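Local coordinates for apoptosis regulator CED-9 (PDB 1OHU), which restrains programmed cell death in the nematode by sequestering the activator CED-4, which is released when EGL-1 binds, at residues I77-S80 with L81-V85. The protein carries 3 engineered substitutions. Numbering follows the deposited sequence.
Sequences ISFS and LYQDV
Ser78 caps the first turn of helix 79-86, its OG accepting from Leu81 N at 3.2 Å in a nearly straight bond. With chi1 at 61°, the hydroxyl sits between its own backbone N and carbonyl carbon, which turns it toward the N-H of Leu81; Leu81 CB packs against the same oxygen. The regular helical bonds begin directly behind it, Tyr82 N donating to Ser78 O at 2.9 Å and Gln83 N to Phe79 O. Phe79 leaves the helix with CG anti to its N (chi1 -168°), which sets the ring beside two side chains of the next turn. The amide oxygen of Gln83 lies over one face toward the rim, with OE1 3.2 Å from Phe79 CD2 and the amide plane turned 42° from the ring. On the Tyr82 side the rings meet obliquely, Phe79 CE1 being 4.0 Å from Tyr82 CD2. Replacing Phe79 by alanine would probably take away the ring face under Gln83 OE1 and open a gap beside the Tyr82 ring. At the exposed side a water bridges Ser80 OG and Asp84, donating to Asp84 OD2 at 2.8 Å, while Asp84 N bonds to Ser80 O. This short helix of the Bcl-2 fold lies at the surface between two longer ones: Phe79, Tyr82 and Gln83 rest on helix 128-144, where the Phe79 ring also meets Tyr134, whereas Leu81 and Val85 pack against Leu71 of helix 44-71, Val85 also against Phe67.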
loop_
_atom_site.group_PDB
_atom_site.type_symbol
_atom_site.label_atom_id
_atom_site.label_comp_id
_atom_site.label_asym_id
_atom_site.label_seq_id
_atom_site.Cartn_x
_atom_site.Cartn_y
_atom_site.Cartn_z
ATOM N N ILE A 77 -0.194 5.033 17.299
ATOM C CA ILE A 77 -1.258 4.904 16.315
ATOM C C ILE A 77 -2.200 3.757 16.642
ATOM O O ILE A 77 -1.762 2.637 16.915
ATOM C CB ILE A 77 -0.676 4.665 14.907
ATOM C CG1 ILE A 77 0.306 5.784 14.561
ATOM C CG2 ILE A 77 -1.800 4.590 13.877
ATOM C CD1 ILE A 77 1.062 5.551 13.288
ATOM N N SER A 78 -3.496 4.033 16.614
ATOM C CA SER A 78 -4.482 3.002 16.900
ATOM C C SER A 78 -5.201 2.636 15.607
ATOM O O SER A 78 -5.194 3.402 14.643
ATOM C CB SER A 78 -5.485 3.499 17.939
ATOM O OG SER A 78 -6.184 4.632 17.450
ATOM N N PHE A 79 -5.818 1.464 15.589
ATOM C CA PHE A 79 -6.527 1.009 14.408
ATOM C C PHE A 79 -7.673 1.960 14.089
ATOM O O PHE A 79 -7.960 2.233 12.924
ATOM C CB PHE A 79 -7.057 -0.408 14.628
ATOM C CG PHE A 79 -7.557 -1.069 13.378
ATOM C CD1 PHE A 79 -6.840 -0.969 12.190
ATOM C CD2 PHE A 79 -8.730 -1.810 13.391
ATOM C CE1 PHE A 79 -7.283 -1.596 11.028
ATOM C CE2 PHE A 79 -9.187 -2.446 12.231
ATOM C CZ PHE A 79 -8.458 -2.336 11.047
ATOM N N SER A 80 -8.320 2.471 15.127
ATOM C CA SER A 80 -9.426 3.397 14.940
ATOM C C SER A 80 -8.935 4.664 14.249
ATOM O O SER A 80 -9.485 5.075 13.233
ATOM C CB SER A 80 -10.050 3.767 16.279
ATOM O OG SER A 80 -11.141 4.650 16.072
ATOM N N LEU A 81 -7.907 5.287 14.817
ATOM C CA LEU A 81 -7.343 6.500 14.240
ATOM C C LEU A 81 -6.917 6.216 12.795
ATOM O O LEU A 81 -7.139 7.025 11.902
ATOM C CB LEU A 81 -6.138 6.958 15.055
ATOM C CG LEU A 81 -5.570 8.369 14.819
ATOM C CD1 LEU A 81 -4.325 8.534 15.678
ATOM C CD2 LEU A 81 -5.206 8.583 13.359
ATOM N N TYR A 82 -6.297 5.063 12.574
ATOM C CA TYR A 82 -5.857 4.690 11.237
ATOM C C TYR A 82 -7.036 4.741 10.265
ATOM O O TYR A 82 -6.929 5.271 9.156
ATOM C CB TYR A 82 -5.254 3.278 11.252
ATOM C CG TYR A 82 -5.053 2.702 9.865
ATOM C CD1 TYR A 82 -3.982 3.105 9.062
ATOM C CD2 TYR A 82 -5.972 1.799 9.330
ATOM C CE1 TYR A 82 -3.839 2.627 7.768
ATOM C CE2 TYR A 82 -5.838 1.319 8.039
ATOM C CZ TYR A 82 -4.772 1.736 7.264
ATOM O OH TYR A 82 -4.647 1.261 5.983
ATOM N N GLN A 83 -8.164 4.188 10.688
ATOM C CA GLN A 83 -9.360 4.166 9.857
ATOM C C GLN A 83 -9.950 5.555 9.603
ATOM O O GLN A 83 -10.512 5.807 8.538
ATOM C CB GLN A 83 -10.403 3.246 10.490
ATOM C CG GLN A 83 -10.038 1.770 10.376
ATOM C CD GLN A 83 -11.015 0.870 11.107
ATOM O OE1 GLN A 83 -10.730 0.381 12.199
ATOM N NE2 GLN A 83 -12.177 0.656 10.513
ATOM N N ASP A 84 -9.822 6.457 10.573
ATOM C CA ASP A 84 -10.339 7.812 10.403
ATOM C C ASP A 84 -9.511 8.572 9.368
ATOM O O ASP A 84 -10.055 9.327 8.557
ATOM C CB ASP A 84 -10.283 8.606 11.715
ATOM C CG ASP A 84 -11.127 8.000 12.821
ATOM O OD1 ASP A 84 -12.168 7.381 12.523
ATOM O OD2 ASP A 84 -10.744 8.171 14.000
ATOM N N VAL A 85 -8.191 8.377 9.413
ATOM C CA VAL A 85 -7.265 9.067 8.514
ATOM C C VAL A 85 -7.286 8.562 7.082
ATOM O O VAL A 85 -7.148 9.338 6.139
ATOM C CB VAL A 85 -5.805 8.972 9.040
ATOM C CG1 VAL A 85 -4.812 9.425 7.969
ATOM C CG2 VAL A 85 -5.648 9.832 10.279
HETATM O O HOH W 1 -10.535 7.506 16.722
#